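Local coordinates for putative alpha/beta hydrolase (Desulfitobacterium hafniense, PDB 4RPC), which is probably a hydrolase of the alpha/beta fold, with its natural substrate and reaction not yet established, at residues E131-L142 with R179-Y190; M158-L169 with G240-E248. All blocks are in the same frame, centred on the assembly; numbering follows the deposited sequence.

Interaction 1 (E131-L142 with R179-Y190)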
loop_
_atom_site.group_PDB
_atom_site.type_symbol
_atom_site.label_atom_id
_atom_site.label_comp_id
_atom_site.label_asym_id
_atom_site.label_seq_id
_atom_site.Cartn_x
_atom_site.Cartn_y
_atom_site.Cartn_z
ATOM N N GLU A 131 1.606 15.662 -11.912
ATOM C CA GLU A 131 1.615 15.153 -13.322
ATOM C C GLU A 131 3.002 14.706 -13.764
ATOM O O GLU A 131 3.197 13.632 -14.348
ATOM C CB GLU A 131 1.045 16.216 -14.320
ATOM C CG GLU A 131 0.936 15.766 -15.816
ATOM C CD GLU A 131 -0.104 14.636 -16.065
ATOM O OE1 GLU A 131 -1.189 14.647 -15.399
ATOM O OE2 GLU A 131 0.124 13.734 -16.939
ATOM N N GLN A 132 3.986 15.518 -13.484
ATOM C CA GLN A 132 5.289 15.220 -13.995
ATOM C C GLN A 132 5.973 14.038 -13.283
ATOM O O GLN A 132 6.591 13.190 -13.949
ATOM C CB GLN A 132 6.122 16.461 -13.963
ATOM C CG GLN A 132 5.779 17.450 -15.072
ATOM C CD GLN A 132 6.654 18.670 -14.918
ATOM O OE1 GLN A 132 7.747 18.717 -15.482
ATOM N NE2 GLN A 132 6.245 19.604 -14.047
ATOM N N TYR A 133 5.770 13.936 -11.978
ATOM C CA TYR A 133 6.221 12.775 -11.229
ATOM C C TYR A 133 5.461 11.558 -11.595
ATOM O O TYR A 133 6.073 10.546 -11.725
ATOM C CB TYR A 133 6.030 12.962 -9.743
ATOM C CG TYR A 133 7.141 13.675 -9.110
ATOM C CD1 TYR A 133 7.519 14.944 -9.548
ATOM C CD2 TYR A 133 7.840 13.093 -8.052
ATOM C CE1 TYR A 133 8.560 15.599 -8.958
ATOM C CE2 TYR A 133 8.876 13.741 -7.456
ATOM C CZ TYR A 133 9.224 15.001 -7.893
ATOM O OH TYR A 133 10.287 15.672 -7.286
ATOM N N ALA A 134 4.136 11.625 -11.711
ATOM C CA ALA A 134 3.389 10.413 -12.128
ATOM C C ALA A 134 3.857 9.809 -13.464
ATOM O O ALA A 134 3.951 8.580 -13.595
ATOM C CB ALA A 134 1.908 10.638 -12.149
ATOM N N ASN A 135 4.119 10.683 -14.445
ATOM C CA ASN A 135 4.587 10.262 -15.722
ATOM C C ASN A 135 5.953 9.611 -15.703
ATOM O O ASN A 135 6.152 8.587 -16.379
ATOM C CB ASN A 135 4.551 11.415 -16.704
ATOM C CG ASN A 135 3.149 11.631 -17.282
ATOM O OD1 ASN A 135 2.662 10.819 -18.043
ATOM N ND2 ASN A 135 2.487 12.668 -16.858
ATOM N N ILE A 136 6.872 10.128 -14.878
ATOM C CA ILE A 136 8.165 9.480 -14.732
ATOM C C ILE A 136 8.035 8.110 -14.081
ATOM O O ILE A 136 8.580 7.122 -14.581
ATOM C CB ILE A 136 9.145 10.367 -13.989
ATOM C CG1 ILE A 136 9.607 11.468 -14.940
ATOM C CG2 ILE A 136 10.342 9.577 -13.460
ATOM C CD1 ILE A 136 10.205 12.635 -14.224
HETATM N N MSE A 137 7.318 8.049 -12.988
HETATM C CA MSE A 137 7.225 6.826 -12.278
HETATM C C MSE A 137 6.459 5.800 -13.105
HETATM O O MSE A 137 6.802 4.629 -13.071
HETATM C CB MSE A 137 6.532 7.096 -10.959
HETATM C CG MSE A 137 7.450 7.921 -10.067
HETATM SE SE MSE A 137 9.172 7.009 -9.675
HETATM C CE MSE A 137 8.360 5.238 -9.355
ATOM N N ALA A 138 5.423 6.224 -13.841
ATOM C CA ALA A 138 4.718 5.310 -14.722
ATOM C C ALA A 138 5.663 4.648 -15.706
ATOM O O ALA A 138 5.652 3.405 -15.841
ATOM C CB ALA A 138 3.565 6.000 -15.477
ATOM N N ASP A 139 6.456 5.452 -16.404
ATOM C CA ASP A 139 7.395 4.920 -17.362
ATOM C C ASP A 139 8.435 4.014 -16.695
ATOM O O ASP A 139 8.770 2.969 -17.265
ATOM C CB ASP A 139 8.140 6.013 -18.114
ATOM C CG ASP A 139 7.219 6.892 -18.907
ATOM O OD1 ASP A 139 6.063 6.462 -19.175
ATOM O OD2 ASP A 139 7.629 8.033 -19.255
ATOM N N ALA A 140 8.952 4.433 -15.526
ATOM C CA ALA A 140 9.982 3.684 -14.822
ATOM C C ALA A 140 9.422 2.294 -14.532
ATOM O O ALA A 140 10.075 1.283 -14.837
ATOM C CB ALA A 140 10.374 4.384 -13.517
ATOM N N PHE A 141 8.203 2.244 -13.990
ATOM C CA PHE A 141 7.635 0.952 -13.572
ATOM C C PHE A 141 7.401 -0.006 -14.742
ATOM O O PHE A 141 7.664 -1.191 -14.634
ATOM C CB PHE A 141 6.360 1.160 -12.797
ATOM C CG PHE A 141 6.558 1.328 -11.320
ATOM C CD1 PHE A 141 7.818 1.528 -10.765
ATOM C CD2 PHE A 141 5.470 1.289 -10.479
ATOM C CE1 PHE A 141 8.001 1.651 -9.386
ATOM C CE2 PHE A 141 5.633 1.405 -9.105
ATOM C CZ PHE A 141 6.911 1.599 -8.554
ATOM N N LEU A 142 6.933 0.515 -15.875
ATOM C CA LEU A 142 6.725 -0.331 -17.037
ATOM C C LEU A 142 8.082 -0.820 -17.584
ATOM O O LEU A 142 8.241 -1.983 -17.992
ATOM C CB LEU A 142 5.929 0.417 -18.136
ATOM C CG LEU A 142 4.492 0.597 -17.708
ATOM C CD1 LEU A 142 3.821 1.611 -18.567
ATOM C CD2 LEU A 142 3.710 -0.734 -17.694
ATOM N N ARG A 179 -0.712 1.450 -19.190
ATOM C CA ARG A 179 -0.127 2.687 -18.755
ATOM C C ARG A 179 -1.188 3.659 -18.208
ATOM O O ARG A 179 -0.983 4.266 -17.112
ATOM C CB ARG A 179 0.761 3.329 -19.824
ATOM C CG ARG A 179 1.366 4.643 -19.320
ATOM C CD ARG A 179 2.406 5.204 -20.257
ATOM N NE ARG A 179 3.209 6.272 -19.651
ATOM C CZ ARG A 179 2.802 7.521 -19.457
ATOM N NH1 ARG A 179 1.561 7.897 -19.728
ATOM N NH2 ARG A 179 3.629 8.384 -18.893
ATOM N N GLU A 180 -2.349 3.732 -18.861
ATOM C CA GLU A 180 -3.356 4.675 -18.350
ATOM C C GLU A 180 -3.744 4.313 -16.946
ATOM O O GLU A 180 -3.912 5.172 -16.140
ATOM C CB GLU A 180 -4.643 4.717 -19.174
ATOM C CG GLU A 180 -4.776 5.788 -20.263
ATOM C CD GLU A 180 -4.348 7.214 -19.932
ATOM O OE1 GLU A 180 -5.174 7.985 -19.380
ATOM O OE2 GLU A 180 -3.194 7.570 -20.297
ATOM N N ALA A 181 -3.907 3.026 -16.649
ATOM C CA ALA A 181 -4.385 2.624 -15.330
ATOM C C ALA A 181 -3.352 2.943 -14.264
ATOM O O ALA A 181 -3.647 3.457 -13.182
ATOM C CB ALA A 181 -4.730 1.141 -15.327
ATOM N N LEU A 182 -2.130 2.665 -14.613
ATOM C CA LEU A 182 -0.990 2.925 -13.733
ATOM C C LEU A 182 -0.839 4.383 -13.485
ATOM O O LEU A 182 -0.677 4.809 -12.338
ATOM C CB LEU A 182 0.279 2.406 -14.389
ATOM C CG LEU A 182 1.632 2.689 -13.780
ATOM C CD1 LEU A 182 1.594 2.109 -12.398
ATOM C CD2 LEU A 182 2.752 2.018 -14.563
ATOM N N LEU A 183 -0.890 5.157 -14.573
ATOM C CA LEU A 183 -0.777 6.577 -14.465
ATOM C C LEU A 183 -1.848 7.194 -13.549
ATOM O O LEU A 183 -1.537 8.020 -12.707
ATOM C CB LEU A 183 -0.794 7.218 -15.872
ATOM C CG LEU A 183 -0.649 8.708 -15.949
ATOM C CD1 LEU A 183 0.745 9.110 -15.613
ATOM C CD2 LEU A 183 -0.944 9.199 -17.349
ATOM N N HIS A 184 -3.114 6.844 -13.721
ATOM C CA HIS A 184 -4.154 7.403 -12.862
ATOM C C HIS A 184 -3.993 7.086 -11.383
ATOM O O HIS A 184 -4.318 7.909 -10.506
ATOM C CB HIS A 184 -5.505 6.908 -13.336
ATOM C CG HIS A 184 -5.999 7.714 -14.459
ATOM N ND1 HIS A 184 -6.026 7.254 -15.753
ATOM C CD2 HIS A 184 -6.340 9.016 -14.505
ATOM C CE1 HIS A 184 -6.456 8.222 -16.540
ATOM N NE2 HIS A 184 -6.637 9.303 -15.804
ATOM N N ALA A 185 -3.435 5.911 -11.129
ATOM C CA ALA A 185 -3.201 5.451 -9.775
ATOM C C ALA A 185 -2.098 6.298 -9.170
ATOM O O ALA A 185 -2.169 6.713 -7.979
ATOM C CB ALA A 185 -2.807 4.010 -9.758
ATOM N N LEU A 186 -1.088 6.554 -9.979
ATOM C CA LEU A 186 0.030 7.406 -9.545
ATOM C C LEU A 186 -0.339 8.884 -9.370
ATOM O O LEU A 186 0.205 9.560 -8.459
ATOM C CB LEU A 186 1.192 7.293 -10.497
ATOM C CG LEU A 186 1.875 5.928 -10.411
ATOM C CD1 LEU A 186 2.756 5.765 -11.631
ATOM C CD2 LEU A 186 2.667 5.685 -9.121
ATOM N N LEU A 187 -1.232 9.371 -10.213
ATOM C CA LEU A 187 -1.696 10.730 -10.032
ATOM C C LEU A 187 -2.402 10.831 -8.671
ATOM O O LEU A 187 -2.153 11.776 -7.904
ATOM C CB LEU A 187 -2.596 11.201 -11.175
ATOM C CG LEU A 187 -1.971 11.302 -12.563
ATOM C CD1 LEU A 187 -3.024 11.292 -13.635
ATOM C CD2 LEU A 187 -1.108 12.572 -12.693
ATOM N N ALA A 188 -3.236 9.827 -8.381
ATOM C CA ALA A 188 -3.968 9.747 -7.110
ATOM C C ALA A 188 -2.984 9.669 -5.996
ATOM O O ALA A 188 -3.095 10.419 -5.054
ATOM C CB ALA A 188 -4.953 8.575 -7.046
ATOM N N ALA A 189 -2.028 8.761 -6.089
ATOM C CA ALA A 189 -0.981 8.660 -5.068
ATOM C C ALA A 189 -0.286 9.993 -4.775
ATOM O O ALA A 189 -0.262 10.430 -3.638
ATOM C CB ALA A 189 0.025 7.634 -5.459
ATOM N N TYR A 190 0.222 10.664 -5.812
ATOM C CA TYR A 190 0.961 11.888 -5.661
ATOM C C TYR A 190 0.119 13.106 -5.284
ATOM O O TYR A 190 0.635 13.998 -4.710
ATOM C CB TYR A 190 1.766 12.188 -6.947
ATOM C CG TYR A 190 2.975 11.320 -7.054
ATOM C CD1 TYR A 190 3.861 11.202 -5.990
ATOM C CD2 TYR A 190 3.245 10.629 -8.200
ATOM C CE1 TYR A 190 4.986 10.390 -6.075
ATOM C CE2 TYR A 190 4.343 9.797 -8.301
ATOM C CZ TYR A 190 5.211 9.680 -7.246
ATOM O OH TYR A 190 6.324 8.913 -7.353
HETATM O O HOH W 1 0.786 10.781 -19.994
#
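R179 reaches across to helix 131-142 with its chain extended from CG to NE and lays the edge of its guanidinium against two side chains. It presents its NE/NH2 side to D139, both nitrogens to OD1 in a salt bridge: NE, 2.9 Å from D139 OD1, comes nearly in line with the C-O bond, NH2 from above the carboxylate plane. NH2 also gives a bond to N135 OD1 (2.8 Å, 164°) on an in-plane lone pair, amide and guanidinium nearly coplanar. Water 1 bridges N135 OD1 and R179 NH1, while N135 ND2 turns back to E131 O and OE2, fixing the amide's flip. A138 CB lies over one guanidinium face.

A134 is a knob among L183, L186, L187 and Y190, its CB 3.6 Å from L187 CD2; A138 fits likewise among R179, L182, L183 and L186. At the far end the edge of the Y133 ring points at the face of Y190, planes 75° apart, and Y133 CB sits over the Y190 ring, 3.9 Å from Y190 CE2.

The two segments run at 136° between N-to-C directions, axes 8.7 Å apart at closest approach. Helix 179-191 lies between helix 130-145 and helix 97-108, with A185 and A189 on L97.

Interaction 2 (M158-L169 with G240-E248)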
loop_
_atom_site.group_PDB
_atom_site.type_symbol
_atom_site.label_atom_id
_atom_site.label_comp_id
_atom_site.label_asym_id
_atom_site.label_seq_id
_atom_site.Cartn_x
_atom_site.Cartn_y
_atom_site.Cartn_z
HETATM N N MSE A 158 14.711 5.008 -3.558
HETATM C CA MSE A 158 13.893 3.869 -3.166
HETATM C C MSE A 158 14.729 2.741 -2.559
HETATM O O MSE A 158 14.165 1.775 -2.059
HETATM C CB MSE A 158 13.106 3.371 -4.358
HETATM C CG MSE A 158 12.128 4.406 -4.881
HETATM SE SE MSE A 158 11.107 3.545 -6.358
HETATM C CE MSE A 158 9.677 2.827 -5.266
ATOM N N GLY A 159 16.067 2.817 -2.600
ATOM C CA GLY A 159 16.915 1.878 -1.796
ATOM C C GLY A 159 17.521 0.772 -2.625
ATOM O O GLY A 159 17.871 -0.304 -2.106
ATOM N N PHE A 160 17.735 1.079 -3.899
ATOM C CA PHE A 160 18.221 0.098 -4.852
ATOM C C PHE A 160 19.488 0.512 -5.564
ATOM O O PHE A 160 19.681 0.203 -6.746
ATOM C CB PHE A 160 17.111 -0.204 -5.873
ATOM C CG PHE A 160 15.882 -0.775 -5.260
ATOM C CD1 PHE A 160 15.912 -2.029 -4.643
ATOM C CD2 PHE A 160 14.667 -0.071 -5.301
ATOM C CE1 PHE A 160 14.763 -2.573 -4.070
ATOM C CE2 PHE A 160 13.528 -0.602 -4.727
ATOM C CZ PHE A 160 13.577 -1.856 -4.098
ATOM N N ALA A 161 20.353 1.225 -4.855
ATOM C CA ALA A 161 21.714 1.531 -5.357
ATOM C C ALA A 161 22.514 0.262 -5.738
ATOM O O ALA A 161 23.398 0.329 -6.559
ATOM C CB ALA A 161 22.500 2.329 -4.336
ATOM N N ALA A 162 22.176 -0.887 -5.180
ATOM C CA ALA A 162 22.836 -2.138 -5.592
ATOM C C ALA A 162 22.342 -2.651 -6.955
ATOM O O ALA A 162 22.782 -3.712 -7.425
ATOM C CB ALA A 162 22.660 -3.221 -4.537
ATOM N N ASN A 163 21.430 -1.931 -7.595
ATOM C CA ASN A 163 20.876 -2.419 -8.840
ATOM C C ASN A 163 20.072 -3.677 -8.691
ATOM O O ASN A 163 19.934 -4.449 -9.618
ATOM C CB ASN A 163 21.998 -2.650 -9.870
ATOM C CG ASN A 163 21.960 -1.661 -10.970
ATOM O OD1 ASN A 163 21.439 -0.555 -10.804
ATOM N ND2 ASN A 163 22.484 -2.050 -12.119
ATOM N N ASN A 164 19.509 -3.866 -7.522
ATOM C CA ASN A 164 18.607 -4.966 -7.310
ATOM C C ASN A 164 17.136 -4.571 -7.563
ATOM O O ASN A 164 16.237 -5.341 -7.269
ATOM C CB ASN A 164 18.821 -5.507 -5.880
ATOM C CG ASN A 164 18.659 -4.431 -4.801
ATOM O OD1 ASN A 164 18.978 -3.244 -5.016
ATOM N ND2 ASN A 164 18.130 -4.836 -3.639
ATOM N N ASP A 165 16.886 -3.378 -8.124
ATOM C CA ASP A 165 15.492 -2.879 -8.324
ATOM C C ASP A 165 14.652 -3.745 -9.260
ATOM O O ASP A 165 13.477 -3.980 -9.007
ATOM C CB ASP A 165 15.507 -1.426 -8.813
ATOM C CG ASP A 165 16.451 -1.212 -9.983
ATOM O OD1 ASP A 165 17.621 -1.677 -9.978
ATOM O OD2 ASP A 165 16.002 -0.584 -10.935
ATOM N N VAL A 166 15.270 -4.230 -10.338
ATOM C CA VAL A 166 14.596 -5.173 -11.217
ATOM C C VAL A 166 14.260 -6.496 -10.500
ATOM O O VAL A 166 13.130 -6.967 -10.522
ATOM C CB VAL A 166 15.429 -5.439 -12.473
ATOM C CG1 VAL A 166 14.846 -6.574 -13.279
ATOM C CG2 VAL A 166 15.452 -4.208 -13.354
ATOM N N GLU A 167 15.239 -7.107 -9.873
ATOM C CA GLU A 167 14.993 -8.390 -9.200
ATOM C C GLU A 167 13.918 -8.219 -8.136
ATOM O O GLU A 167 13.073 -9.066 -7.992
ATOM C CB GLU A 167 16.287 -8.970 -8.615
ATOM C CG GLU A 167 16.523 -8.592 -7.170
ATOM C CD GLU A 167 17.518 -9.514 -6.476
ATOM O OE1 GLU A 167 18.731 -9.460 -6.805
ATOM O OE2 GLU A 167 17.076 -10.287 -5.599
ATOM N N VAL A 168 13.905 -7.098 -7.433
ATOM C CA VAL A 168 12.929 -6.879 -6.356
ATOM C C VAL A 168 11.514 -6.447 -6.784
ATOM O O VAL A 168 10.541 -6.924 -6.228
ATOM C CB VAL A 168 13.437 -5.824 -5.361
ATOM C CG1 VAL A 168 12.400 -5.535 -4.300
ATOM C CG2 VAL A 168 14.710 -6.298 -4.664
ATOM N N LEU A 169 11.411 -5.525 -7.728
ATOM C CA LEU A 169 10.146 -4.897 -8.075
ATOM C C LEU A 169 9.462 -5.552 -9.260
ATOM O O LEU A 169 8.249 -5.580 -9.354
ATOM C CB LEU A 169 10.374 -3.384 -8.402
ATOM C CG LEU A 169 10.722 -2.477 -7.214
ATOM C CD1 LEU A 169 10.965 -1.027 -7.573
ATOM C CD2 LEU A 169 9.664 -2.551 -6.118
ATOM N N GLY A 240 14.981 -2.161 0.584
ATOM C CA GLY A 240 14.389 -1.005 -0.079
ATOM C C GLY A 240 12.873 -1.024 -0.164
ATOM O O GLY A 240 12.194 -1.831 0.456
ATOM N N HIS A 241 12.342 -0.115 -0.958
ATOM C CA HIS A 241 10.899 0.068 -1.079
ATOM C C HIS A 241 10.237 -1.218 -1.509
ATOM O O HIS A 241 10.552 -1.772 -2.555
ATOM C CB HIS A 241 10.620 1.146 -2.127
ATOM C CG HIS A 241 9.184 1.555 -2.238
ATOM N ND1 HIS A 241 8.609 2.472 -1.397
ATOM C CD2 HIS A 241 8.228 1.219 -3.136
ATOM C CE1 HIS A 241 7.361 2.697 -1.768
ATOM N NE2 HIS A 241 7.107 1.943 -2.820
ATOM N N ALA A 242 9.348 -1.718 -0.662
ATOM C CA ALA A 242 8.615 -2.967 -0.922
ATOM C C ALA A 242 9.475 -4.239 -1.048
ATOM O O ALA A 242 8.966 -5.246 -1.513
ATOM C CB ALA A 242 7.751 -2.782 -2.180
ATOM N N GLU A 243 10.763 -4.206 -0.649
ATOM C CA GLU A 243 11.654 -5.389 -0.742
ATOM C C GLU A 243 11.219 -6.552 0.217
ATOM O O GLU A 243 11.227 -7.754 -0.173
ATOM C CB GLU A 243 13.112 -4.994 -0.458
ATOM C CG GLU A 243 14.090 -6.113 -0.736
ATOM C CD GLU A 243 15.540 -5.675 -0.865
ATOM O OE1 GLU A 243 15.882 -4.479 -0.587
ATOM O OE2 GLU A 243 16.378 -6.580 -1.225
ATOM N N VAL A 244 10.804 -6.198 1.422
ATOM C CA VAL A 244 10.298 -7.197 2.351
ATOM C C VAL A 244 9.058 -7.873 1.777
ATOM O O VAL A 244 8.880 -9.079 1.894
ATOM C CB VAL A 244 9.933 -6.585 3.721
ATOM C CG1 VAL A 244 9.484 -7.692 4.671
ATOM C CG2 VAL A 244 11.139 -5.903 4.374
ATOM N N LEU A 245 8.180 -7.097 1.142
ATOM C CA LEU A 245 6.981 -7.684 0.535
ATOM C C LEU A 245 7.337 -8.579 -0.624
ATOM O O LEU A 245 6.740 -9.645 -0.823
ATOM C CB LEU A 245 6.063 -6.533 0.050
ATOM C CG LEU A 245 4.759 -6.941 -0.566
ATOM C CD1 LEU A 245 3.943 -7.759 0.432
ATOM C CD2 LEU A 245 3.993 -5.670 -1.004
ATOM N N SER A 246 8.298 -8.146 -1.415
ATOM C CA SER A 246 8.626 -8.869 -2.629
ATOM C C SER A 246 9.253 -10.214 -2.284
ATOM O O SER A 246 8.678 -11.255 -2.599
ATOM C CB SER A 246 9.557 -8.077 -3.509
ATOM O OG SER A 246 9.788 -8.740 -4.716
ATOM N N LYS A 247 10.338 -10.178 -1.525
ATOM C CA LYS A 247 11.156 -11.356 -1.280
ATOM C C LYS A 247 11.006 -12.068 0.089
ATOM O O LYS A 247 11.366 -13.258 0.169
ATOM C CB LYS A 247 12.585 -10.965 -1.533
ATOM C CG LYS A 247 12.774 -10.410 -2.950
ATOM C CD LYS A 247 14.202 -10.001 -3.239
ATOM C CE LYS A 247 15.119 -11.217 -3.352
ATOM N NZ LYS A 247 16.464 -10.874 -2.817
ATOM N N GLU A 248 10.468 -11.387 1.120
ATOM C CA GLU A 248 10.110 -11.998 2.420
ATOM C C GLU A 248 8.748 -11.624 2.946
ATOM O O GLU A 248 8.636 -11.157 4.060
ATOM C CB GLU A 248 11.088 -11.559 3.476
ATOM C CG GLU A 248 12.497 -11.742 2.995
ATOM C CD GLU A 248 13.445 -10.789 3.641
ATOM O OE1 GLU A 248 13.099 -9.604 3.903
ATOM O OE2 GLU A 248 14.558 -11.257 3.855
HETATM O O HOH W 2 17.931 -3.067 -1.360
HETATM O O HOH W 3 17.244 -7.752 -3.165
#
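H241 N donates to M158 O, 2.8 Å away and with a nearly straight N-H (165°), tying the turn at 240-242 to the end of the helix before G159. The chain leaves that helix through a Schellman motif at G159, whose positive phi suits a residue without a side chain; G240 passes close by, its CA 3.4 Å from M158 O.

E243 serves as acceptor for this turn. Its OE1 takes G240 N at 2.7 Å on the anti lone pair, and water 2 lies within bonding distance of OE1, G159 O and N164 ND2. Water 3 donates a hydrogen bond to E243 OE2, so short that its exact length is doubtful, and accepts from N164 ND2 and K247 NZ; the carboxylate and the amide thus share two waters. V168 covers the chain of E243, with CG1 3.6 Å from E243 CA and CG2 against the carboxylate of E243.

In the alpha/beta-hydrolase fold the loop after the last strand carries the catalytic histidine, and H241 occupies that place. Its ND1 is bonded to E213 OE2 and its NE2 weakly to S96 OG, consistent with a Ser-His-Glu triad. H241 CG, anti to the backbone N of H241 (chi1 -173°), turns the imidazole so that M158 CE lies over one face. The F160 ring meets H241 O at its edge, CZ to O 3.4 Å, and D165 CA lies over one of its faces, near the rim.

Farther along, S246 OG donates to V168 O across the two helices, at 2.5 Å so short that the exact length is doubtful. At the exposed rim K247 NZ forms a salt bridge with E167 OE2 (2.9 Å), met nearly end-on to the C-O bond.

Interaction 1 lies wholly within the helical insertion between strands 112-119 and 204-210, while interaction 2 joins that insertion to the turn and helix after strand 232-236; their segments alternate along the chain, with centres 19 Å apart. Interaction 1 joins two long helices, largely through alanine and leucine, with its charged and amide groups gathered along a partly exposed side. Interaction 2 is more buried, yet more polar: it joins loops and short helices through backbone carbonyls, a glutamate and two bridging waters, leaving its salt bridge at the rim. The probable triad histidine lies inside interaction 2; F141 of interaction 1 lies near that site without touching it. L144 of helix 130-145 touches V166 and L169, linking the two regions.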